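PDB 6C9B: PLP-Dependent L-Arginine Hydroxylase MppP from Streptomyces wadayamensis, which uses pyridoxal 5'-phosphate to oxidise L-arginine, acting as an oxidase rather than an oxygenase, and forms 4-hydroxy-2-ketoarginine and 2-ketoarginine. Local coordinates for residues W49-S52 and E53-V57; I262-F265 and S266-A269. All blocks are in the same frame, centred on the assembly; numbering follows the deposited sequence.

Contact 1 of 2, residues W49-S52 and E53-V57; sequences WAES and EQRPV
Glu-53 N bonds to Trp-49 O at 2.9 Å as in an alpha helix, but one step on the turn tightens: Gln-54 N bonds to Glu-51 O at 3.0 Å and reaches Ala-50 O only weakly, while Arg-55 N also bonds to Glu-51 O. That carbonyl thus takes two N-H groups just where Arg-55 leaves helical angles. Water 2 then joins Ser-52 O to Arg-55 O. Glu-51 and Arg-55 form an i, i+4 salt bridge. Their side chains run alongside each other and point the same way, with Glu-51 CG against Arg-55 CD at 3.5 Å. A bend at chi3 (70°) in Arg-55 brings NH1 to Glu-51 OE2 at 2.8 Å; OE2 lies at the guanidinium edge, in its plane, and the two flat groups are nearly coplanar (18°). NH2 turns to Glu-63 and Gln-59 of helix 57-71. On another side of the turn, Glu-53 sets its carboxylate at the indole edge of Trp-49, almost perpendicular to the ring (81°). NE1 makes a weak 3.3 Å bond to Glu-53 OE2, and water 1 bridges the same two atoms. Ser-52 OG bonds back to Leu-48 O. The turn ends helix 45-54 ahead of helix 57-71; Trp-49 and Ser-52 pack on Leu-257 of helix 256-291 and on Leu-226 of the second subunit.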
loop_
_atom_site.group_PDB
_atom_site.type_symbol
_atom_site.label_atom_id
_atom_site.label_comp_id
_atom_site.label_asym_id
_atom_site.label_seq_id
_atom_site.Cartn_x
_atom_site.Cartn_y
_atom_site.Cartn_z
ATOM N N TRP B 49 4.186 16.078 13.349
ATOM C CA TRP B 49 2.783 16.102 12.931
ATOM C C TRP B 49 2.341 17.526 12.607
ATOM O O TRP B 49 1.780 17.801 11.538
ATOM C CB TRP B 49 1.905 15.509 14.030
ATOM C CG TRP B 49 0.471 15.283 13.594
ATOM C CD1 TRP B 49 -0.447 16.251 13.312
ATOM C CD2 TRP B 49 -0.199 14.028 13.388
ATOM N NE1 TRP B 49 -1.636 15.687 12.948
ATOM C CE2 TRP B 49 -1.511 14.323 12.970
ATOM C CE3 TRP B 49 0.178 12.688 13.507
ATOM C CZ2 TRP B 49 -2.448 13.329 12.681
ATOM C CZ3 TRP B 49 -0.756 11.703 13.196
ATOM C CH2 TRP B 49 -2.048 12.030 12.808
ATOM N N ALA B 50 2.611 18.455 13.520
ATOM C CA ALA B 50 2.278 19.852 13.276
ATOM C C ALA B 50 2.967 20.384 12.026
ATOM O O ALA B 50 2.355 21.123 11.244
ATOM C CB ALA B 50 2.655 20.677 14.506
ATOM N N GLU B 51 4.245 20.035 11.822
ATOM C CA GLU B 51 4.939 20.435 10.598
ATOM C C GLU B 51 4.210 19.910 9.358
ATOM O O GLU B 51 3.996 20.643 8.383
ATOM C CB GLU B 51 6.385 19.926 10.606
ATOM C CG GLU B 51 7.163 20.338 9.346
ATOM C CD GLU B 51 8.520 19.677 9.202
ATOM O OE1 GLU B 51 8.966 18.974 10.133
ATOM O OE2 GLU B 51 9.134 19.847 8.126
ATOM N N SER B 52 3.820 18.637 9.397
ATOM C CA SER B 52 3.110 18.006 8.285
ATOM C C SER B 52 1.741 18.632 8.015
ATOM O O SER B 52 1.271 18.617 6.869
ATOM C CB SER B 52 2.948 16.522 8.584
ATOM O OG SER B 52 4.206 15.896 8.657
ATOM N N GLU B 53 1.077 19.157 9.046
ATOM C CA GLU B 53 -0.167 19.890 8.841
ATOM C C GLU B 53 0.064 21.250 8.201
ATOM O O GLU B 53 -0.832 21.789 7.550
ATOM C CB GLU B 53 -0.878 20.102 10.180
ATOM C CG GLU B 53 -1.592 18.878 10.735
ATOM C CD GLU B 53 -2.120 19.117 12.145
ATOM O OE1 GLU B 53 -1.465 19.852 12.904
ATOM O OE2 GLU B 53 -3.177 18.571 12.491
ATOM N N GLN B 54 1.230 21.838 8.409
ATOM C CA GLN B 54 1.436 23.239 8.091
ATOM C C GLN B 54 2.215 23.481 6.808
ATOM O O GLN B 54 2.113 24.574 6.243
ATOM C CB GLN B 54 2.167 23.924 9.250
ATOM C CG GLN B 54 1.347 23.988 10.544
ATOM C CD GLN B 54 2.184 24.339 11.768
ATOM O OE1 GLN B 54 3.384 24.605 11.663
ATOM N NE2 GLN B 54 1.554 24.330 12.938
ATOM N N ARG B 55 3.004 22.523 6.346
ATOM C CA ARG B 55 3.822 22.741 5.172
ATOM C C ARG B 55 3.259 21.997 3.973
ATOM O O ARG B 55 2.564 20.984 4.124
ATOM C CB ARG B 55 5.262 22.278 5.411
ATOM C CG ARG B 55 5.994 23.038 6.491
ATOM C CD ARG B 55 7.417 22.539 6.621
ATOM N NE ARG B 55 8.211 22.911 5.456
ATOM C CZ ARG B 55 9.303 22.270 5.060
ATOM N NH1 ARG B 55 9.741 21.211 5.726
ATOM N NH2 ARG B 55 9.962 22.695 3.996
ATOM N N PRO B 56 3.550 22.464 2.759
ATOM C CA PRO B 56 3.172 21.700 1.564
ATOM C C PRO B 56 3.895 20.371 1.533
ATOM O O PRO B 56 5.109 20.301 1.751
ATOM C CB PRO B 56 3.616 22.603 0.402
ATOM C CG PRO B 56 3.953 23.925 1.012
ATOM C CD PRO B 56 4.356 23.646 2.416
ATOM N N VAL B 57 3.146 19.315 1.216
ATOM C CA VAL B 57 3.724 17.982 1.236
ATOM C C VAL B 57 4.887 17.878 0.253
ATOM O O VAL B 57 5.841 17.126 0.498
ATOM C CB VAL B 57 2.628 16.929 0.963
ATOM C CG1 VAL B 57 1.972 17.162 -0.398
ATOM C CG2 VAL B 57 3.187 15.518 1.087
HETATM O O HOH W 1 -4.098 16.635 11.044
HETATM O O HOH W 2 2.066 18.383 4.311
#

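Contact 2 of 2, residues I262-F265 and S266-A269; sequences IREF and SRDA
Arg-263 and Arg-267 are one turn apart, and the aliphatic part of Arg-263 packs on the flat face of the Arg-267 guanidinium. Arg-263 CG sits over the centre of that face, 3.6 Å above its plane, with CD beside it over the same group. Arg-267 is extended from CG to NE, which carries its flat end back along the helix over the bent chain of Arg-263; the two guanidinium planes are 16° apart. Arg-263 NE and Arg-267 NH1 come within 3.7 Å, like charges that the nearby Glu-264 carboxylate probably offsets. Among the ionic contacts, Arg-263 grips Glu-264 OE2 side-on through two nitrogens, NE at 2.9 Å and NH2 at 3.0 Å, both on the anti side of that oxygen; its NH1 forms salt bridges to Glu-51 of helix 45-54 and Glu-63 of helix 57-71. Glu-264 folds at chi2 (-56°) to bring the carboxylate round to its neighbour. Arg-267 NH1 makes a long salt bridge to the same OE2, at 3.9 Å, and water 3, in the plane of the Arg-267 guanidinium, links NH1 to Glu-264 OE1. The contact lies on helix 256-291, which leads from the strands of the seven-stranded sheet to those of the five-stranded one, consistent with the long helix joining the large and small domains in fold-type I aminotransferases. Main-chain hydrogen bonds run i to i+4: Ile-262 O takes Ser-266 N at 2.9 Å from one face of the carbonyl plane and, in addition, the Ser-266 hydroxyl OG at 2.8 Å from the other. Water 4 joins Phe-265 O to Asp-268 OD2. Phe-265 meets Trp-223, the rings at about 45°, and packs on Ile-41 of helix 36-43, while Ser-266 meets Ala-67 and Tyr-68 of helix 57-71.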
loop_
_atom_site.group_PDB
_atom_site.type_symbol
_atom_site.label_atom_id
_atom_site.label_comp_id
_atom_site.label_asym_id
_atom_site.label_seq_id
_atom_site.Cartn_x
_atom_site.Cartn_y
_atom_site.Cartn_z
ATOM N N ILE B 262 11.119 9.803 7.329
ATOM C CA ILE B 262 12.214 9.346 6.483
ATOM C C ILE B 262 13.314 10.392 6.448
ATOM O O ILE B 262 14.514 10.076 6.489
ATOM C CB ILE B 262 11.685 9.049 5.075
ATOM C CG1 ILE B 262 10.804 7.805 5.110
ATOM C CG2 ILE B 262 12.852 8.888 4.089
ATOM C CD1 ILE B 262 10.009 7.589 3.835
ATOM N N ARG B 263 12.919 11.656 6.346
ATOM C CA ARG B 263 13.895 12.738 6.358
ATOM C C ARG B 263 14.717 12.713 7.643
ATOM O O ARG B 263 15.946 12.815 7.608
ATOM C CB ARG B 263 13.168 14.074 6.213
ATOM C CG ARG B 263 14.066 15.310 6.155
ATOM C CD ARG B 263 13.217 16.552 6.282
ATOM N NE ARG B 263 12.638 16.656 7.627
ATOM C CZ ARG B 263 11.558 17.366 7.925
ATOM N NH1 ARG B 263 10.930 18.074 7.000
ATOM N NH2 ARG B 263 11.103 17.371 9.165
ATOM N N GLU B 264 14.048 12.585 8.796
ATOM C CA GLU B 264 14.757 12.646 10.073
ATOM C C GLU B 264 15.632 11.418 10.292
ATOM O O GLU B 264 16.771 11.541 10.762
ATOM C CB GLU B 264 13.761 12.808 11.215
ATOM C CG GLU B 264 12.977 14.097 11.150
ATOM C CD GLU B 264 13.883 15.315 11.120
ATOM O OE1 GLU B 264 14.822 15.396 11.945
ATOM O OE2 GLU B 264 13.679 16.172 10.237
ATOM N N PHE B 265 15.128 10.230 9.965
ATOM C CA PHE B 265 15.937 9.024 10.128
ATOM C C PHE B 265 17.138 9.049 9.189
ATOM O O PHE B 265 18.231 8.588 9.553
ATOM C CB PHE B 265 15.078 7.766 9.895
ATOM C CG PHE B 265 14.435 7.233 11.162
ATOM C CD1 PHE B 265 13.347 7.876 11.731
ATOM C CD2 PHE B 265 14.944 6.109 11.784
ATOM C CE1 PHE B 265 12.781 7.398 12.922
ATOM C CE2 PHE B 265 14.380 5.622 12.971
ATOM C CZ PHE B 265 13.307 6.265 13.528
ATOM N N SER B 266 16.951 9.597 7.982
ATOM C CA SER B 266 18.049 9.724 7.035
ATOM C C SER B 266 19.106 10.682 7.551
ATOM O O SER B 266 20.299 10.426 7.399
ATOM C CB SER B 266 17.541 10.212 5.681
ATOM O OG SER B 266 16.764 9.228 5.044
ATOM N N ARG B 267 18.688 11.788 8.171
ATOM C CA ARG B 267 19.670 12.734 8.694
ATOM C C ARG B 267 20.438 12.143 9.873
ATOM O O ARG B 267 21.647 12.366 10.013
ATOM C CB ARG B 267 18.966 14.038 9.073
ATOM C CG ARG B 267 18.464 14.783 7.829
ATOM C CD ARG B 267 17.638 16.030 8.132
ATOM N NE ARG B 267 17.366 16.780 6.898
ATOM C CZ ARG B 267 16.565 17.839 6.816
ATOM N NH1 ARG B 267 15.939 18.294 7.894
ATOM N NH2 ARG B 267 16.386 18.442 5.649
ATOM N N ASP B 268 19.748 11.403 10.745
ATOM C CA ASP B 268 20.419 10.730 11.849
ATOM C C ASP B 268 21.421 9.709 11.323
ATOM O O ASP B 268 22.528 9.565 11.870
ATOM C CB ASP B 268 19.374 10.056 12.738
ATOM C CG ASP B 268 19.980 9.177 13.783
ATOM O OD1 ASP B 268 20.359 9.703 14.845
ATOM O OD2 ASP B 268 20.102 7.962 13.553
ATOM N N ALA B 269 21.026 8.974 10.277
ATOM C CA ALA B 269 21.926 8.027 9.626
ATOM C C ALA B 269 23.153 8.735 9.067
ATOM O O ALA B 269 24.272 8.232 9.191
ATOM C CB ALA B 269 21.170 7.268 8.527
HETATM O O HOH W 3 16.172 17.558 10.654
HETATM O O HOH W 4 18.903 6.600 11.624
#

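In the fold
The centres of contacts 1 and 2 are about 17 Å apart, yet one charged cluster spans both: Glu-51 OE2 of contact 1 meets Arg-263 NH1 of contact 2 at 2.8 Å. Arg-263 NH1 and Arg-55 NH1 stand 3.6 Å apart around that oxygen, and Glu-63 of helix 57-71 pairs with both arginines. Helices 45-54, 57-71 and 256-291 are thereby tied by side chains. The centre of contact 1 lies about 29 Å from the centre of the chain, that of contact 2 about 18 Å. Both are away from the ligand pocket, but the Phe-265 partner Trp-223 follows closely in sequence on Lys-221, the lysine that carries the cofactor.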